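PDB 3OT1: 4-methyl-5(B-hydroxyethyl)-thiazole monophosphate biosynthesis enzyme from Vibrio cholerae O1 biovar El Tor, which is of unknown function but belongs to the DJ-1/PfpI family and may act in biosynthesis of 4-methyl-5-(beta-hydroxyethyl)thiazole monophosphate. Local coordinates for residues N134-I139 with L144-V149; A172-L177 with E181-V186; D73-P78 with D98-Q103. All blocks are in the same frame, centred on the assembly; numbering follows the deposited sequence. Where two conformers were deposited one is given.

Contact 1 of 3, residues N134-I139 with L144-V149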
# COMPACT_ATOMS: atom_id res chain seq x y z
N ASN A 134 -12.66 4.69 13.75
CA ASN A 134 -13.98 4.11 13.86
C ASN A 134 -14.06 3.08 15.00
O ASN A 134 -15.16 2.61 15.33
CB ASN A 134 -14.50 3.56 12.51
CG ASN A 134 -14.84 4.66 11.52
OD1 ASN A 134 -15.03 5.83 11.87
ND2 ASN A 134 -14.86 4.30 10.24
N PHE A 135 -12.91 2.80 15.64
CA PHE A 135 -12.82 1.90 16.77
C PHE A 135 -12.23 2.54 18.04
O PHE A 135 -11.95 1.84 19.02
CB PHE A 135 -12.04 0.62 16.38
CG PHE A 135 -12.77 -0.23 15.40
CD1 PHE A 135 -13.73 -1.12 15.83
CD2 PHE A 135 -12.55 -0.11 14.04
CE1 PHE A 135 -14.44 -1.89 14.93
CE2 PHE A 135 -13.26 -0.88 13.13
CZ PHE A 135 -14.21 -1.77 13.57
N PHE A 136 -12.07 3.87 18.05
CA PHE A 136 -11.52 4.55 19.23
C PHE A 136 -12.27 4.19 20.51
O PHE A 136 -11.69 4.13 21.59
CB PHE A 136 -11.58 6.07 19.06
CG PHE A 136 -10.51 6.68 18.19
CD1 PHE A 136 -9.31 6.06 17.85
CD2 PHE A 136 -10.70 8.01 17.79
CE1 PHE A 136 -8.38 6.76 17.07
CE2 PHE A 136 -9.77 8.67 17.03
CZ PHE A 136 -8.61 8.06 16.70
N ASP A 137 -13.57 3.97 20.37
CA ASP A 137 -14.40 3.69 21.53
C ASP A 137 -14.11 2.34 22.21
O ASP A 137 -14.60 2.08 23.31
CB ASP A 137 -15.90 3.85 21.19
CG ASP A 137 -16.42 2.80 20.21
OD1 ASP A 137 -17.67 2.69 20.13
OD2 ASP A 137 -15.65 2.08 19.53
N HIS A 138 -13.29 1.51 21.58
CA HIS A 138 -12.87 0.24 22.17
C HIS A 138 -11.69 0.38 23.14
O HIS A 138 -11.37 -0.55 23.86
CB HIS A 138 -12.44 -0.72 21.07
CG HIS A 138 -13.57 -1.32 20.30
ND1 HIS A 138 -14.58 -0.58 19.72
CD2 HIS A 138 -13.83 -2.62 19.99
CE1 HIS A 138 -15.42 -1.40 19.11
NE2 HIS A 138 -14.99 -2.63 19.26
N ILE A 139 -11.00 1.52 23.11
CA ILE A 139 -9.79 1.70 23.89
C ILE A 139 -10.16 2.49 25.16
O ILE A 139 -10.90 3.48 25.07
CB ILE A 139 -8.75 2.49 23.06
CG1 ILE A 139 -8.54 1.89 21.66
CG2 ILE A 139 -7.46 2.61 23.83
CD1 ILE A 139 -8.19 0.43 21.64
N LEU A 144 -6.18 6.01 25.38
CA LEU A 144 -6.30 6.27 23.94
C LEU A 144 -5.38 7.39 23.50
O LEU A 144 -5.42 8.49 24.04
CB LEU A 144 -7.74 6.62 23.57
CG LEU A 144 -7.97 6.95 22.08
CD1 LEU A 144 -7.74 5.75 21.14
CD2 LEU A 144 -9.40 7.50 21.96
N SER A 145 -4.56 7.11 22.49
CA SER A 145 -3.83 8.11 21.76
C SER A 145 -4.55 8.41 20.43
O SER A 145 -5.04 7.48 19.77
CB SER A 145 -2.45 7.58 21.44
OG SER A 145 -1.77 8.47 20.60
N ARG A 146 -4.55 9.68 20.04
CA ARG A 146 -5.02 10.09 18.72
C ARG A 146 -3.87 10.44 17.79
O ARG A 146 -4.07 11.02 16.73
CB ARG A 146 -5.99 11.28 18.82
CG ARG A 146 -7.28 10.90 19.52
CD ARG A 146 -8.19 12.09 19.79
NE ARG A 146 -9.46 11.65 20.36
CZ ARG A 146 -9.64 11.30 21.63
NH1 ARG A 146 -10.84 10.90 22.03
NH2 ARG A 146 -8.64 11.34 22.50
N GLN A 147 -2.65 10.07 18.18
CA GLN A 147 -1.53 10.20 17.27
C GLN A 147 -1.72 9.28 16.08
O GLN A 147 -2.26 8.18 16.21
CB GLN A 147 -0.23 9.79 17.94
CG GLN A 147 0.20 10.64 19.10
CD GLN A 147 1.12 9.84 19.97
OE1 GLN A 147 0.69 9.03 20.78
NE2 GLN A 147 2.40 10.02 19.75
N ARG A 148 -1.26 9.73 14.92
CA ARG A 148 -1.26 8.88 13.73
C ARG A 148 -0.41 7.63 13.96
O ARG A 148 -0.80 6.55 13.50
CB ARG A 148 -0.75 9.66 12.51
CG ARG A 148 -1.69 10.78 12.08
CD ARG A 148 -1.12 11.62 10.97
NE ARG A 148 -1.03 10.89 9.72
CZ ARG A 148 -2.04 10.69 8.88
NH1 ARG A 148 -3.25 11.18 9.13
NH2 ARG A 148 -1.81 10.02 7.77
N VAL A 149 0.72 7.78 14.66
CA VAL A 149 1.59 6.68 15.08
C VAL A 149 1.91 6.90 16.57
O VAL A 149 2.39 7.96 16.94
CB VAL A 149 2.89 6.66 14.26
CG1 VAL A 149 3.82 5.54 14.71
CG2 VAL A 149 2.61 6.52 12.75

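Contact 2 of 3, residues A172-L177 with E181-V186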
# COMPACT_ATOMS: atom_id res chain seq x y z
N ALA A 172 8.28 4.23 11.04
CA ALA A 172 8.54 4.32 12.48
C ALA A 172 9.08 2.99 13.01
O ALA A 172 9.97 2.98 13.86
CB ALA A 172 7.26 4.68 13.22
N MSE A 173 8.57 1.87 12.51
CA MSE A 173 9.11 0.57 12.88
C MSE A 173 10.59 0.48 12.54
O MSE A 173 11.40 0.03 13.35
CB MSE A 173 8.40 -0.57 12.16
CG MSE A 173 7.02 -0.93 12.61
SE MSE A 173 6.34 -2.49 11.72
CE MSE A 173 7.52 -3.39 12.37
N ILE A 174 10.96 0.91 11.34
CA ILE A 174 12.36 0.92 10.95
C ILE A 174 13.18 1.80 11.89
O ILE A 174 14.28 1.40 12.32
CB ILE A 174 12.54 1.37 9.50
CG1 ILE A 174 11.91 0.37 8.53
CG2 ILE A 174 14.03 1.53 9.15
CD1 ILE A 174 11.60 0.99 7.15
N ALA A 175 12.68 2.99 12.18
CA ALA A 175 13.40 3.91 13.07
C ALA A 175 13.66 3.24 14.43
O ALA A 175 14.78 3.34 14.96
CB ALA A 175 12.65 5.21 13.22
N LEU A 176 12.66 2.56 14.98
CA LEU A 176 12.80 1.89 16.28
C LEU A 176 13.76 0.73 16.23
O LEU A 176 14.55 0.52 17.16
CB LEU A 176 11.43 1.40 16.77
CG LEU A 176 10.48 2.51 17.21
CD1 LEU A 176 9.07 2.00 17.32
CD2 LEU A 176 10.92 3.14 18.53
N LEU A 177 13.69 -0.06 15.17
CA LEU A 177 14.47 -1.31 15.09
C LEU A 177 15.91 -1.08 14.63
O LEU A 177 16.81 -1.82 15.02
CB LEU A 177 13.80 -2.30 14.16
CG LEU A 177 12.49 -2.89 14.68
CD1 LEU A 177 11.75 -3.63 13.59
CD2 LEU A 177 12.76 -3.79 15.87
N GLU A 181 18.37 7.04 11.02
CA GLU A 181 19.11 7.27 9.81
C GLU A 181 18.66 6.34 8.67
O GLU A 181 18.38 6.78 7.57
CB GLU A 181 20.61 7.16 10.10
CG GLU A 181 21.47 7.42 8.89
CD GLU A 181 22.95 7.23 9.19
OE1 GLU A 181 23.29 6.85 10.33
OE2 GLU A 181 23.78 7.50 8.33
N LEU A 182 18.58 5.05 8.93
CA LEU A 182 18.09 4.13 7.92
C LEU A 182 16.65 4.48 7.54
O LEU A 182 16.30 4.48 6.35
CB LEU A 182 18.17 2.70 8.41
CG LEU A 182 17.69 1.64 7.41
CD1 LEU A 182 18.44 1.67 6.07
CD2 LEU A 182 17.74 0.27 8.02
N ALA A 183 15.79 4.76 8.52
CA ALA A 183 14.41 5.11 8.20
C ALA A 183 14.35 6.31 7.25
O ALA A 183 13.57 6.31 6.32
CB ALA A 183 13.62 5.37 9.49
N GLN A 184 15.19 7.32 7.50
CA GLN A 184 15.21 8.51 6.63
C GLN A 184 15.65 8.15 5.22
O GLN A 184 15.10 8.67 4.24
CB GLN A 184 16.15 9.57 7.19
CG GLN A 184 15.66 10.20 8.46
CD GLN A 184 16.73 11.09 9.09
OE1 GLN A 184 17.90 10.71 9.21
NE2 GLN A 184 16.34 12.28 9.49
N HIS A 185 16.66 7.28 5.09
CA HIS A 185 17.14 6.90 3.79
C HIS A 185 16.09 6.10 3.04
O HIS A 185 15.97 6.27 1.83
CB HIS A 185 18.45 6.11 3.91
CG HIS A 185 19.66 6.96 4.16
ND1 HIS A 185 20.57 7.26 3.18
CD2 HIS A 185 20.07 7.63 5.27
CE1 HIS A 185 21.52 8.02 3.68
NE2 HIS A 185 21.24 8.28 4.94
N VAL A 186 15.33 5.25 3.73
CA VAL A 186 14.27 4.48 3.10
C VAL A 186 13.09 5.39 2.73
O VAL A 186 12.45 5.22 1.69
CB VAL A 186 13.84 3.31 4.03
CG1 VAL A 186 12.56 2.62 3.52
CG2 VAL A 186 15.00 2.33 4.16

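Contact 3 of 3, residues D73-P78 with D98-Q103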
# COMPACT_ATOMS: atom_id res chain seq x y z
N ASP A 73 12.65 -10.72 15.26
CA ASP A 73 12.92 -9.57 16.09
C ASP A 73 11.69 -8.74 16.39
O ASP A 73 11.70 -7.98 17.34
CB ASP A 73 13.98 -8.72 15.43
CG ASP A 73 15.27 -9.51 15.23
OD1 ASP A 73 15.83 -9.99 16.23
OD2 ASP A 73 15.65 -9.72 14.08
N ALA A 74 10.64 -8.85 15.57
CA ALA A 74 9.45 -8.05 15.76
C ALA A 74 8.28 -8.68 15.05
O ALA A 74 8.43 -9.46 14.11
CB ALA A 74 9.66 -6.62 15.27
N LEU A 75 7.09 -8.32 15.55
CA LEU A 75 5.81 -8.81 15.06
C LEU A 75 5.03 -7.60 14.56
O LEU A 75 4.88 -6.64 15.30
CB LEU A 75 5.06 -9.50 16.21
CG LEU A 75 3.68 -10.05 15.90
CD1 LEU A 75 3.71 -11.19 14.87
CD2 LEU A 75 2.99 -10.49 17.18
N ALA A 76 4.52 -7.64 13.32
CA ALA A 76 3.74 -6.55 12.76
C ALA A 76 2.39 -7.08 12.29
O ALA A 76 2.33 -7.99 11.44
CB ALA A 76 4.46 -5.91 11.61
N LEU A 77 1.32 -6.53 12.86
CA LEU A 77 -0.03 -7.01 12.64
C LEU A 77 -0.81 -6.01 11.79
O LEU A 77 -1.12 -4.91 12.24
CB LEU A 77 -0.75 -7.20 13.97
CG LEU A 77 -0.08 -8.14 14.98
CD1 LEU A 77 -0.94 -8.20 16.25
CD2 LEU A 77 0.09 -9.53 14.42
N PRO A 78 -1.16 -6.41 10.55
CA PRO A 78 -2.06 -5.59 9.75
C PRO A 78 -3.45 -5.49 10.37
O PRO A 78 -3.81 -6.30 11.23
CB PRO A 78 -2.11 -6.34 8.41
CG PRO A 78 -0.84 -7.20 8.39
CD PRO A 78 -0.68 -7.60 9.83
N ASP A 98 1.80 -12.90 23.05
CA ASP A 98 2.37 -13.15 24.37
C ASP A 98 3.87 -13.46 24.26
O ASP A 98 4.68 -12.95 25.02
CB ASP A 98 1.69 -14.34 25.03
CG ASP A 98 0.20 -14.14 25.31
OD1 ASP A 98 -0.28 -13.02 25.32
OD2 ASP A 98 -0.48 -15.18 25.50
N ALA A 99 4.22 -14.31 23.31
CA ALA A 99 5.62 -14.75 23.18
C ALA A 99 6.54 -13.59 22.82
O ALA A 99 7.60 -13.44 23.42
CB ALA A 99 5.75 -15.89 22.17
N PHE A 100 6.17 -12.78 21.83
CA PHE A 100 6.99 -11.64 21.43
C PHE A 100 7.12 -10.65 22.57
O PHE A 100 8.21 -10.17 22.88
CB PHE A 100 6.41 -10.93 20.20
CG PHE A 100 6.84 -11.54 18.89
CD1 PHE A 100 7.92 -11.02 18.17
CD2 PHE A 100 6.16 -12.58 18.33
CE1 PHE A 100 8.31 -11.54 16.97
CE2 PHE A 100 6.52 -13.11 17.09
CZ PHE A 100 7.61 -12.58 16.41
N SER A 101 6.01 -10.31 23.20
CA SER A 101 6.03 -9.31 24.25
C SER A 101 6.85 -9.78 25.46
O SER A 101 7.56 -8.99 26.04
CB SER A 101 4.63 -8.84 24.64
OG SER A 101 3.89 -9.88 25.19
N GLN A 102 6.79 -11.07 25.76
CA GLN A 102 7.53 -11.62 26.91
C GLN A 102 8.99 -11.89 26.57
O GLN A 102 9.77 -12.25 27.43
CB GLN A 102 6.85 -12.88 27.41
CG GLN A 102 5.49 -12.56 28.05
CD GLN A 102 4.61 -13.76 28.31
OE1 GLN A 102 5.10 -14.88 28.50
NE2 GLN A 102 3.31 -13.52 28.40
N GLN A 103 9.39 -11.68 25.34
CA GLN A 103 10.79 -11.65 24.92
C GLN A 103 11.33 -10.23 24.74
O GLN A 103 12.46 -10.05 24.31
CB GLN A 103 10.97 -12.46 23.65
CG GLN A 103 10.74 -13.92 23.90
CD GLN A 103 10.85 -14.78 22.67
OE1 GLN A 103 11.34 -14.37 21.63
NE2 GLN A 103 10.37 -16.01 22.80

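Contact 1 of 3, residues N134-I139 with L144-V149
Leu144 forks between two partners, and with no hydrogen bond joining residues 134-139 to 144-149 its two methyl branches carry most of the contact. CG stands anti to the backbone N (chi1 178°), which sends the branches toward Phe136 in the 3-10 segment and Ile139 just after it. CD1 meets the ring of Phe136 at CD1, 3.7 Å away, and also lies 3.9 Å from Ile139 CB. The other branch, CD2, settles against the root of the same aromatic side chain, 3.9 Å from Phe136 CB. Phe136 and Leu144 run across one another at about a right angle, and the ring is approached obliquely.

Ile139 completes the apolar cluster by reaching back over the main chain of its partner, its CG2 lying 3.8 Å from Leu144 CA. Further along, in one of the two conformers of Arg146, CG comes at a slant to the ring, 4.2 Å from Phe136 CE2.

The polar bonds lie within a segment or run to neighbours such as Thr130. His138 ND1 donates to Asp137 OD2 over 2.9 Å, in the plane of the imidazole but from above the carboxylate plane. Ser145 OG accepts from Gln147 N, and Ser145 O receives a hydrogen bond from Thr130 OG1. Taken together, this is an apolar cluster closing a turn within the long connection between helix 113-119 and strand 149-152, with a 3-10 segment on one side and an ST turn at Ser145 on the other.

Contact 2 of 3, residues A172-L177 with E181-V186
Ile174 faces helix 180-187 and can be followed outward atom by atom. Its CB already lies 4.1 Å from Ala183 CB. There the side chain divides. The short branch, CG2, is anti to the backbone N (chi1 of the long branch -65°) and rests on the main chain of the opposing helix, 3.7 Å from Ala183 CA and equally near Ala183 N. The same methyl is also touched by Leu182, whose CG approaches to 4.1 Å. The long branch leaves through CG1, and chi2 of 159° keeps it nearly extended, so that CD1 travels one helical turn further along the partner and ends 4.1 Å from Val186 CG1. Ile174 and Val186 pass each other at a slant.

The two segments form a helical hairpin: helix 166-178 turns almost at once into helix 180-187, and the short segments run close to antiparallel, at 150°, with axes 7.9 Å apart at closest approach. Small residues make this closeness possible. Ala175 and Ala183 have the nearest CA atoms across the pair, their CB atoms lie 3.9 Å apart, and Ala183 CB also sits against the backbone N of Ala175.

No hydrogen bond links the segments, and between them the contact is apolar packing. Ile174 is further enclosed by Thr31 and Leu32 of helix 22-34, with Ala35 and Phe37 just beyond that helix. On another side of helix 166-178, Met173, deposited as selenomethionine, packs on Leu158 of strand 157-160, while Gln184 NE2 of helix 180-187 is hydrogen-bonded to Ser201 OG.

Contact 3 of 3, residues D73-P78 with D98-Q103
Phe100 lays its ring against strand 74-77, with Leu75 over one face and the peptide of Ala74 beside it. Reading along residues 98-103, Asp98 comes first; its OD1 forms a salt bridge with Lys123, and its carbonyl oxygen accepts the helical bond from Gln102 N.

Within 98-103 it is Phe100 that makes the contact. Its CG is anti to the carbonyl carbon (chi1 -86°), and the ring presents its face to Leu75 CB, which stands 3.6 Å from the ring centroid and only 5° off the normal, a nearly ideal CH-pi contact. Leu75 itself crosses the aromatic side chain at about a right angle, its methyl CD1 4.1 Å from Phe100 CE2 and CD2 4.0 Å from Phe100 CD2. The strand backbone meets the ring too: Phe100 CE1 approaches Ala74 C to 3.4 Å, obliquely. Val107 of strand 106-110 and Phe72 pack on the same side chain.

Beyond it, Gln103 N bonds to Phe100 O. Strand 74-77, helix 91-102 and the adjacent parallel strand 106-110 belong to a beta-alpha-beta crossover on the parallel part of the mixed sheet of the DJ-1 fold. Where Phe100 meets Leu75 and Ala74 the contact is apolar and CH-pi in character; shape and dispersion therefore set the fit, with no hydrogen bond directing it.

How the contacts relate
Along the chain the contacts come in the order 3, 1, 2, each closed before the next opens. Contact 3 seats helix 91-102 on the central strand 74-77, contact 1 lies in the connection leading into strand 149-152, outermost within this chain, and contact 2 pairs helices 166-178 and 180-187. Contact 2 touches both of the others: Met173 SE packs on Ala76 CB and Leu177 on Ala74, its centre about 18 Å from that of contact 3, while Ala172 touches Val149 of contact 1, whose centre is about 24 Å away. Contacts 1 and 3 do not touch, their nearest atoms being about 11 Å apart. One mixed sheet, flanked by helices, thus ties all three into a single DJ-1-type domain.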